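Local coordinates for virulence-associated protein I (PDB 3TRB) that probably binds DNA through a helix-turn-helix domain, as the antidote protein of a HigA-family addiction module, at residues 37-41 against 42-46; 10-13 against 14-18; 91-94 against 95-99. All blocks are in the same frame, centred on the assembly; numbering follows the deposited sequence.

Contact 1: 37-41 against 42-46; sequences LAIPT and NRVTA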
ATOM      1  N   LEU A  37      -9.349 -29.636 -13.864  1.00 29.67           N
ATOM      2  CA  LEU A  37      -8.688 -28.874 -12.809  1.00 27.96           C
ATOM      3  C   LEU A  37      -8.099 -29.780 -11.735  1.00 28.74           C
ATOM      4  O   LEU A  37      -7.306 -29.335 -10.906  1.00 27.27           O
ATOM      5  CB  LEU A  37      -9.670 -27.891 -12.165  1.00 25.29           C
ATOM      6  CG  LEU A  37     -10.317 -26.862 -13.095  1.00 24.94           C
ATOM      7  CD1 LEU A  37     -11.218 -25.923 -12.308  1.00 23.03           C
ATOM      8  CD2 LEU A  37      -9.250 -26.083 -13.842  1.00 24.11           C
ATOM      9  N   ALA A  38      -8.492 -31.049 -11.757  1.00 27.75           N
ATOM     10  CA  ALA A  38      -8.049 -32.014 -10.754  1.00 30.82           C
ATOM     11  C   ALA A  38      -8.552 -31.647  -9.359  1.00 32.40           C
ATOM     12  O   ALA A  38      -7.793 -31.661  -8.390  1.00 33.06           O
ATOM     13  CB  ALA A  38      -6.531 -32.146 -10.762  1.00 31.89           C
ATOM     14  N   ILE A  39      -9.836 -31.317  -9.268  1.00 30.59           N
ATOM     15  CA  ILE A  39     -10.469 -31.013  -7.989  1.00 30.83           C
ATOM     16  C   ILE A  39     -11.800 -31.748  -7.893  1.00 31.28           C
ATOM     17  O   ILE A  39     -12.367 -32.141  -8.913  1.00 29.53           O
ATOM     18  CB  ILE A  39     -10.703 -29.497  -7.813  1.00 27.87           C
ATOM     19  CG1 ILE A  39     -11.593 -28.958  -8.936  1.00 27.95           C
ATOM     20  CG2 ILE A  39      -9.379 -28.749  -7.770  1.00 26.64           C
ATOM     21  CD1 ILE A  39     -11.853 -27.468  -8.847  1.00 26.85           C
ATOM     22  N   PRO A  40     -12.304 -31.942  -6.664  1.00 33.58           N
ATOM     23  CA  PRO A  40     -13.581 -32.642  -6.486  1.00 33.62           C
ATOM     24  C   PRO A  40     -14.695 -31.956  -7.265  1.00 30.67           C
ATOM     25  O   PRO A  40     -14.733 -30.726  -7.325  1.00 27.16           O
ATOM     26  CB  PRO A  40     -13.839 -32.517  -4.981  1.00 36.45           C
ATOM     27  CG  PRO A  40     -12.490 -32.337  -4.380  1.00 35.80           C
ATOM     28  CD  PRO A  40     -11.714 -31.534  -5.378  1.00 32.42           C
ATOM     29  N   THR A  41     -15.584 -32.745  -7.862  1.00 31.44           N
ATOM     30  CA  THR A  41     -16.722 -32.191  -8.584  1.00 32.86           C
ATOM     31  C   THR A  41     -17.543 -31.319  -7.644  1.00 31.72           C
ATOM     32  O   THR A  41     -18.099 -30.300  -8.050  1.00 31.09           O
ATOM     33  CB  THR A  41     -17.623 -33.297  -9.170  1.00 35.13           C
ATOM     34  OG1 THR A  41     -16.849 -34.143 -10.029  1.00 35.83           O
ATOM     35  CG2 THR A  41     -18.765 -32.687  -9.966  1.00 32.78           C
ATOM     36  N   ASN A  42     -17.609 -31.728  -6.381  1.00 31.11           N
ATOM     37  CA  ASN A  42     -18.318 -30.970  -5.356  1.00 37.36           C
ATOM     38  C   ASN A  42     -17.851 -29.520  -5.265  1.00 30.13           C
ATOM     39  O   ASN A  42     -18.660 -28.611  -5.083  1.00 29.67           O
ATOM     40  CB  ASN A  42     -18.168 -31.648  -3.993  1.00 47.91           C
ATOM     41  CG  ASN A  42     -18.951 -32.942  -3.899  1.00 60.37           C
ATOM     42  OD1 ASN A  42     -20.103 -33.018  -4.330  1.00 65.43           O
ATOM     43  ND2 ASN A  42     -18.329 -33.968  -3.333  1.00 63.87           N
ATOM     44  N   ARG A  43     -16.544 -29.312  -5.390  1.00 28.05           N
ATOM     45  CA  ARG A  43     -15.973 -27.972  -5.307  1.00 28.41           C
ATOM     46  C   ARG A  43     -16.423 -27.103  -6.478  1.00 27.25           C
ATOM     47  O   ARG A  43     -16.776 -25.938  -6.297  1.00 24.86           O
ATOM     48  CB  ARG A  43     -14.447 -28.042  -5.258  1.00 27.38           C
ATOM     49  CG  ARG A  43     -13.769 -26.706  -5.006  1.00 28.35           C
ATOM     50  CD  ARG A  43     -12.269 -26.884  -4.859  1.00 29.89           C
ATOM     51  NE  ARG A  43     -11.944 -27.858  -3.821  1.00 30.96           N
ATOM     52  CZ  ARG A  43     -10.741 -28.392  -3.641  1.00 31.22           C
ATOM     53  NH1 ARG A  43      -9.735 -28.054  -4.434  1.00 29.16           N
ATOM     54  NH2 ARG A  43     -10.545 -29.271  -2.667  1.00 33.34           N
ATOM     55  N   VAL A  44     -16.406 -27.676  -7.676  1.00 28.65           N
ATOM     56  CA  VAL A  44     -16.867 -26.967  -8.864  1.00 27.71           C
ATOM     57  C   VAL A  44     -18.353 -26.636  -8.757  1.00 25.44           C
ATOM     58  O   VAL A  44     -18.766 -25.505  -9.003  1.00 27.14           O
ATOM     59  CB  VAL A  44     -16.624 -27.792 -10.143  1.00 25.84           C
ATOM     60  CG1 VAL A  44     -17.328 -27.151 -11.327  1.00 21.43           C
ATOM     61  CG2 VAL A  44     -15.132 -27.933 -10.409  1.00 23.83           C
ATOM     62  N   THR A  45     -19.152 -27.632  -8.388  1.00 24.91           N
ATOM     63  CA  THR A  45     -20.590 -27.448  -8.233  1.00 30.84           C
ATOM     64  C   THR A  45     -20.919 -26.365  -7.208  1.00 27.59           C
ATOM     65  O   THR A  45     -21.804 -25.538  -7.428  1.00 28.61           O
ATOM     66  CB  THR A  45     -21.279 -28.761  -7.826  1.00 36.72           C
ATOM     67  OG1 THR A  45     -21.245 -29.678  -8.926  1.00 41.08           O
ATOM     68  CG2 THR A  45     -22.725 -28.506  -7.433  1.00 40.09           C
ATOM     69  N   ALA A  46     -20.201 -26.378  -6.090  1.00 25.76           N
ATOM     70  CA  ALA A  46     -20.413 -25.395  -5.035  1.00 27.76           C
ATOM     71  C   ALA A  46     -20.129 -23.979  -5.530  1.00 25.41           C
ATOM     72  O   ALA A  46     -20.870 -23.047  -5.223  1.00 24.43           O
ATOM     73  CB  ALA A  46     -19.553 -25.723  -3.824  1.00 29.50           C
TER
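Pro40 and Arg43 meet where the turn of the helix-turn-helix ends and helix 41-48 begins. Pro40 sets its CD over one face of the guanidinium, above the centre of the group and 3.7 Å from Arg43 CZ. Two torsions of the arginine account for this: CG stands anti to the backbone N (chi1 -173°), and a bend at chi3 (-55°) folds the guanidinium back over the turn. There Ile39 approaches it obliquely, its CG2 3.4 Å from Arg43 NH1. The two branches of Ile39 divide the work. While CG2 faces the arginine, CG1 is placed between the backbone N and the carbonyl carbon and sends CD1 to Val44, crossing that side chain at about a right angle with Ile39 CD1 3.7 Å from Val44 CG2. One isoleucine thus bridges an exposed arginine and a buried valine.

Pro40 occupies the N-cap position, and Pro40 O accepts weak bonds from Arg43 N (3.0 Å) and Val44 N (3.5 Å). The bond from Thr45 N to Thr41 O is short and straight, 2.9 Å with an N-H...O angle of 174°; Thr45 OG1 adds a weak bond to the same oxygen.

Ahead of the turn, Ala38 with its positive phi is the C-prime residue of the Schellman motif closing helix 30-37. Thr41 OG1 bonds back to Asn31 OD1 of that helix, Val44 packs on its Ala30, Leu33 and Ala34, and Leu37 reaches Leu62 and Phe65 of helix 56-66.

Contact 2: 10-13 against 14-18; sequences RPIH and PGEIL
The guanidinium of Arg10 and the ring of His13 are the flat groups through which the loop 10-13 grips the start of helix 14-24. Ile12 CD1 lies over one face of the guanidinium, displaced toward its rim, while the Glu16 carboxylate and a water sit at its edge, in plane. One face of the His13 ring carries Pro14 CD in a CH-pi contact, 3.5 Å from the ring centroid, and Gly15 CA lies in plane at the ring's edge.

The grip of Arg10 on Glu16 is end-on and two-pronged: Arg10 NH1 reaches Glu16 OE2 at 2.7 Å, while Arg10 NH2 reaches Glu16 OE1 at 3.2 Å. Both N-H...O angles are near 160°, although the two planes are turned 34° apart. OE2 offers its syn lone pair; OE1 is met on the syn side, somewhat out of the carboxylate plane.

His13 is the N-cap residue. With CG anti to the backbone N (chi1 -168°) and the ring turned about CB-CG, ND1 faces Gly15 N and accepts the capping bond at 3.0 Å, the donor tilted from the ring plane. His13 O also accepts, from Glu16 N at 2.8 Å. Ile12 CG2 meets Ile17 CG1 at 4.0 Å, the two side chains crossing at about a right angle. On the side of helix 70-96, the His13 ring stands edge-to-face with Tyr80, on which Pro11 also packs.

Because ND1 accepts the amide hydrogen, it carries no proton in this bond, so a neutral ring would be protonated at NE2. The water accepts from His13 N and donates to Glu16 OE2, which therefore receives both this hydrogen and one from Arg10 NH1; such a pairing would probably stabilise the carboxylate as an anion.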
ATOM      1  N   ARG A  10     -26.068  -5.431  -8.986  1.00 55.38           N
ATOM      2  CA  ARG A  10     -26.118  -6.564  -8.073  1.00 47.84           C
ATOM      3  C   ARG A  10     -24.774  -7.281  -7.992  1.00 41.55           C
ATOM      4  O   ARG A  10     -23.957  -7.189  -8.910  1.00 40.36           O
ATOM      5  CB  ARG A  10     -27.192  -7.556  -8.524  1.00 45.72           C
ATOM      6  CG  ARG A  10     -26.895  -8.206  -9.868  1.00 44.96           C
ATOM      7  CD  ARG A  10     -27.924  -9.270 -10.215  1.00 43.97           C
ATOM      8  NE  ARG A  10     -27.683  -9.858 -11.530  1.00 42.60           N
ATOM      9  CZ  ARG A  10     -26.975 -10.963 -11.738  1.00 41.25           C
ATOM     10  NH1 ARG A  10     -26.434 -11.607 -10.714  1.00 38.87           N
ATOM     11  NH2 ARG A  10     -26.808 -11.425 -12.970  1.00 41.62           N
ATOM     12  N   PRO A  11     -24.538  -7.998  -6.885  1.00 34.96           N
ATOM     13  CA  PRO A  11     -23.341  -8.833  -6.759  1.00 32.92           C
ATOM     14  C   PRO A  11     -23.352  -9.958  -7.788  1.00 34.42           C
ATOM     15  O   PRO A  11     -24.368 -10.633  -7.946  1.00 34.41           O
ATOM     16  CB  PRO A  11     -23.470  -9.420  -5.349  1.00 30.74           C
ATOM     17  CG  PRO A  11     -24.349  -8.465  -4.618  1.00 32.54           C
ATOM     18  CD  PRO A  11     -25.321  -7.963  -5.639  1.00 34.73           C
ATOM     19  N   ILE A  12     -22.237 -10.147  -8.484  1.00 31.15           N
ATOM     20  CA  ILE A  12     -22.104 -11.246  -9.430  1.00 30.83           C
ATOM     21  C   ILE A  12     -21.122 -12.265  -8.875  1.00 28.96           C
ATOM     22  O   ILE A  12     -19.917 -12.020  -8.854  1.00 27.10           O
ATOM     23  CB  ILE A  12     -21.575 -10.762 -10.791  1.00 32.62           C
ATOM     24  CG1 ILE A  12     -22.408  -9.586 -11.308  1.00 38.69           C
ATOM     25  CG2 ILE A  12     -21.565 -11.907 -11.799  1.00 29.26           C
ATOM     26  CD1 ILE A  12     -23.796  -9.972 -11.756  1.00 37.97           C
ATOM     27  N   HIS A  13     -21.632 -13.402  -8.414  1.00 26.67           N
ATOM     28  CA  HIS A  13     -20.756 -14.454  -7.913  1.00 24.96           C
ATOM     29  C   HIS A  13     -19.928 -15.013  -9.064  1.00 20.55           C
ATOM     30  O   HIS A  13     -20.446 -15.223 -10.160  1.00 24.47           O
ATOM     31  CB  HIS A  13     -21.556 -15.568  -7.233  1.00 24.47           C
ATOM     32  CG  HIS A  13     -20.708 -16.522  -6.450  1.00 25.39           C
ATOM     33  ND1 HIS A  13     -20.138 -17.644  -7.010  1.00 22.89           N
ATOM     34  CD2 HIS A  13     -20.324 -16.513  -5.151  1.00 25.67           C
ATOM     35  CE1 HIS A  13     -19.443 -18.289  -6.090  1.00 20.82           C
ATOM     36  NE2 HIS A  13     -19.540 -17.623  -4.953  1.00 25.24           N
ATOM     37  N   PRO A  14     -18.630 -15.242  -8.821  1.00 23.73           N
ATOM     38  CA  PRO A  14     -17.726 -15.765  -9.850  1.00 24.14           C
ATOM     39  C   PRO A  14     -18.284 -17.014 -10.530  1.00 23.39           C
ATOM     40  O   PRO A  14     -18.045 -17.224 -11.719  1.00 25.30           O
ATOM     41  CB  PRO A  14     -16.465 -16.110  -9.056  1.00 21.68           C
ATOM     42  CG  PRO A  14     -16.483 -15.157  -7.916  1.00 23.09           C
ATOM     43  CD  PRO A  14     -17.932 -15.000  -7.546  1.00 22.79           C
ATOM     44  N   GLY A  15     -19.020 -17.828  -9.780  1.00 21.90           N
ATOM     45  CA  GLY A  15     -19.615 -19.035 -10.324  1.00 22.45           C
ATOM     46  C   GLY A  15     -20.547 -18.747 -11.485  1.00 24.55           C
ATOM     47  O   GLY A  15     -20.691 -19.562 -12.395  1.00 24.74           O
ATOM     48  N   GLU A  16     -21.187 -17.583 -11.447  1.00 25.80           N
ATOM     49  CA  GLU A  16     -22.049 -17.144 -12.537  1.00 28.54           C
ATOM     50  C   GLU A  16     -21.240 -16.994 -13.816  1.00 26.37           C
ATOM     51  O   GLU A  16     -21.636 -17.469 -14.879  1.00 25.44           O
ATOM     52  CB  GLU A  16     -22.696 -15.803 -12.196  1.00 30.02           C
ATOM     53  CG  GLU A  16     -24.208 -15.835 -12.108  1.00 36.57           C
ATOM     54  CD  GLU A  16     -24.808 -14.445 -12.115  1.00 40.52           C
ATOM     55  OE1 GLU A  16     -24.572 -13.702 -13.092  1.00 36.26           O
ATOM     56  OE2 GLU A  16     -25.506 -14.090 -11.143  1.00 46.28           O
ATOM     57  N   ILE A  17     -20.103 -16.319 -13.699  1.00 22.15           N
ATOM     58  CA  ILE A  17     -19.227 -16.071 -14.834  1.00 25.53           C
ATOM     59  C   ILE A  17     -18.565 -17.363 -15.305  1.00 26.68           C
ATOM     60  O   ILE A  17     -18.397 -17.583 -16.505  1.00 24.87           O
ATOM     61  CB  ILE A  17     -18.153 -15.029 -14.476  1.00 30.03           C
ATOM     62  CG1 ILE A  17     -18.821 -13.734 -14.005  1.00 30.66           C
ATOM     63  CG2 ILE A  17     -17.239 -14.773 -15.663  1.00 31.33           C
ATOM     64  CD1 ILE A  17     -17.851 -12.668 -13.554  1.00 32.76           C
ATOM     65  N   LEU A  18     -18.200 -18.216 -14.355  1.00 25.26           N
ATOM     66  CA  LEU A  18     -17.619 -19.512 -14.679  1.00 24.36           C
ATOM     67  C   LEU A  18     -18.606 -20.351 -15.482  1.00 25.22           C
ATOM     68  O   LEU A  18     -18.231 -20.994 -16.466  1.00 25.36           O
ATOM     69  CB  LEU A  18     -17.210 -20.250 -13.402  1.00 24.65           C
ATOM     70  CG  LEU A  18     -16.572 -21.630 -13.572  1.00 28.27           C
ATOM     71  CD1 LEU A  18     -15.366 -21.553 -14.494  1.00 29.94           C
ATOM     72  CD2 LEU A  18     -16.184 -22.211 -12.219  1.00 25.57           C
TER
HETATM   73  O   HOH W   1     -24.441 -14.422  -8.790  0.93 26.10           O

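Contact 3: 91-94 against 95-99; sequences KKIE and KEVTP
Lys92 and Glu96, one turn apart at the C-terminal end of helix 70-96, form an i to i+4 pair whose side chains slant across one another. The Lys92 methylenes lie against the Glu96 carboxylate: Lys92 CG is 3.3 Å from Glu96 CD, and Lys92 CD is 3.4 Å from Glu96 OE2. Bends at chi2 (133°) and chi3 (-69°) carry the lysine's end off, leaving Lys92 NZ 4.6 Å from Glu96 OE2, beyond a salt bridge. The other carboxylate oxygen, OE1, is instead paired with Arg61 of the second subunit.

Ile93 and Val97 are disposed differently, side by side and pointing the same way. Their CG2 methyls meet at 3.7 Å, on a buried strip where Ile93 also packs on Arg61 and Val97 on Lys64 of the second subunit. Glu94 directs its carboxylate to that same Lys64 in a salt bridge, so the helix end is held across the subunit interface by two salt bridges and by packing on Arg61 and Lys64.

Backbone bonds follow the alpha-helical i to i+4 pattern, Lys95 N to Lys91 O and Glu96 N to Lys92 O among them. Val97 is the first residue to leave helical angles, yet its amide still belongs to the last turn: Val97 N donates to Ile93 O at 2.9 Å with an N-H...O angle of 164°.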
ATOM      1  N   LYS A  91     -24.009   0.858   5.283  1.00 42.75           N
ATOM      2  CA  LYS A  91     -24.494   2.006   6.043  1.00 49.66           C
ATOM      3  C   LYS A  91     -23.832   2.121   7.413  1.00 41.12           C
ATOM      4  O   LYS A  91     -23.416   3.205   7.818  1.00 40.35           O
ATOM      5  CB  LYS A  91     -26.016   1.949   6.197  1.00 57.41           C
ATOM      6  CG  LYS A  91     -26.775   2.167   4.900  1.00 65.74           C
ATOM      7  CD  LYS A  91     -28.274   2.238   5.142  1.00 72.66           C
ATOM      8  CE  LYS A  91     -29.026   2.555   3.858  1.00 77.59           C
ATOM      9  NZ  LYS A  91     -30.495   2.659   4.084  1.00 81.15           N
ATOM     10  N   LYS A  92     -23.743   1.002   8.124  1.00 37.20           N
ATOM     11  CA  LYS A  92     -23.140   0.992   9.453  1.00 39.08           C
ATOM     12  C   LYS A  92     -21.680   1.437   9.417  1.00 36.84           C
ATOM     13  O   LYS A  92     -21.212   2.132  10.319  1.00 33.22           O
ATOM     14  CB  LYS A  92     -23.263  -0.391  10.097  1.00 42.93           C
ATOM     15  CG  LYS A  92     -22.493  -0.535  11.399  1.00 49.85           C
ATOM     16  CD  LYS A  92     -23.334  -1.189  12.485  1.00 56.94           C
ATOM     17  CE  LYS A  92     -24.458  -0.271  12.937  1.00 62.94           C
ATOM     18  NZ  LYS A  92     -25.204  -0.830  14.098  1.00 65.62           N
ATOM     19  N   ILE A  93     -20.965   1.037   8.371  1.00 34.38           N
ATOM     20  CA  ILE A  93     -19.566   1.417   8.212  1.00 31.00           C
ATOM     21  C   ILE A  93     -19.422   2.920   7.984  1.00 34.74           C
ATOM     22  O   ILE A  93     -18.479   3.544   8.472  1.00 33.37           O
ATOM     23  CB  ILE A  93     -18.901   0.643   7.054  1.00 30.99           C
ATOM     24  CG1 ILE A  93     -18.775  -0.839   7.416  1.00 27.06           C
ATOM     25  CG2 ILE A  93     -17.536   1.233   6.736  1.00 30.82           C
ATOM     26  CD1 ILE A  93     -18.260  -1.707   6.289  1.00 28.10           C
ATOM     27  N   GLU A  94     -20.367   3.496   7.247  1.00 39.11           N
ATOM     28  CA  GLU A  94     -20.372   4.935   6.997  1.00 49.00           C
ATOM     29  C   GLU A  94     -20.561   5.732   8.283  1.00 49.57           C
ATOM     30  O   GLU A  94     -20.014   6.825   8.432  1.00 47.81           O
ATOM     31  CB  GLU A  94     -21.461   5.300   5.985  1.00 55.45           C
ATOM     32  CG  GLU A  94     -21.130   4.914   4.554  1.00 60.95           C
ATOM     33  CD  GLU A  94     -19.958   5.699   3.994  1.00 65.44           C
ATOM     34  OE1 GLU A  94     -19.528   6.679   4.638  1.00 65.48           O
ATOM     35  OE2 GLU A  94     -19.466   5.334   2.905  1.00 66.96           O
ATOM     36  N   LYS A  95     -21.334   5.178   9.211  1.00 50.84           N
ATOM     37  CA  LYS A  95     -21.621   5.854  10.472  1.00 55.87           C
ATOM     38  C   LYS A  95     -20.557   5.565  11.529  1.00 53.65           C
ATOM     39  O   LYS A  95     -20.297   6.392  12.401  1.00 56.05           O
ATOM     40  CB  LYS A  95     -22.997   5.438  10.995  1.00 60.44           C
ATOM     41  CG  LYS A  95     -24.142   5.737  10.039  1.00 66.15           C
ATOM     42  CD  LYS A  95     -25.439   5.106  10.519  1.00 69.30           C
ATOM     43  CE  LYS A  95     -26.556   5.296   9.505  1.00 72.28           C
ATOM     44  NZ  LYS A  95     -27.773   4.515   9.860  1.00 72.07           N
ATOM     45  N   GLU A  96     -19.944   4.389  11.442  1.00 46.99           N
ATOM     46  CA  GLU A  96     -18.985   3.944  12.447  1.00 45.44           C
ATOM     47  C   GLU A  96     -17.559   4.420  12.189  1.00 45.12           C
ATOM     48  O   GLU A  96     -16.898   4.942  13.090  1.00 45.25           O
ATOM     49  CB  GLU A  96     -18.984   2.417  12.544  1.00 45.53           C
ATOM     50  CG  GLU A  96     -20.181   1.819  13.264  1.00 47.86           C
ATOM     51  CD  GLU A  96     -20.072   0.312  13.404  1.00 50.03           C
ATOM     52  OE1 GLU A  96     -19.397  -0.314  12.560  1.00 53.06           O
ATOM     53  OE2 GLU A  96     -20.653  -0.246  14.359  1.00 50.45           O
ATOM     54  N   VAL A  97     -17.084   4.234  10.963  1.00 44.59           N
ATOM     55  CA  VAL A  97     -15.663   4.391  10.673  1.00 41.60           C
ATOM     56  C   VAL A  97     -15.212   5.835  10.472  1.00 45.50           C
ATOM     57  O   VAL A  97     -15.695   6.540   9.585  1.00 44.07           O
ATOM     58  CB  VAL A  97     -15.244   3.546   9.450  1.00 34.95           C
ATOM     59  CG1 VAL A  97     -13.765   3.734   9.159  1.00 34.39           C
ATOM     60  CG2 VAL A  97     -15.558   2.080   9.703  1.00 34.25           C
ATOM     61  N   THR A  98     -14.271   6.252  11.311  1.00 51.24           N
ATOM     62  CA  THR A  98     -13.693   7.586  11.262  1.00 58.93           C
ATOM     63  C   THR A  98     -12.969   7.831   9.945  1.00 63.23           C
ATOM     64  O   THR A  98     -11.965   7.183   9.657  1.00 65.23           O
ATOM     65  CB  THR A  98     -12.668   7.785  12.401  1.00 61.39           C
ATOM     66  OG1 THR A  98     -13.177   7.223  13.617  1.00 61.12           O
ATOM     67  CG2 THR A  98     -12.359   9.261  12.601  1.00 64.06           C
ATOM     68  N   PRO A  99     -13.483   8.762   9.131  1.00 67.30           N
ATOM     69  CA  PRO A  99     -12.717   9.172   7.951  1.00 70.49           C
ATOM     70  C   PRO A  99     -11.510   9.989   8.397  1.00 74.53           C
ATOM     71  O   PRO A  99     -11.672  11.099   8.905  1.00 78.15           O
ATOM     72  CB  PRO A  99     -13.708  10.046   7.176  1.00 72.71           C
ATOM     73  CG  PRO A  99     -14.635  10.570   8.216  1.00 73.71           C
ATOM     74  CD  PRO A  99     -14.763   9.483   9.241  1.00 70.83           C
TER

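From the N terminus, contact 2 comes first and caps the start of helix 14-24 with the leading loop. Contact 1 follows and closes the turn between helices 30-37 and 41-48; contact 3 ends the series on the last turn of helix 70-96 and closes no loop. None nests within or crosses another. Contacts 1 and 2 have centres about 17 Å apart, and Leu18 packs on helix 41-48. Contact 3 lies about 38 Å from contact 1, centre to centre, on the opposite side of the chain's centre. Contacts 1 and 3 meet across the assembly: Ala38 packs on Glu96 of the second subunit, tying turn to helix end.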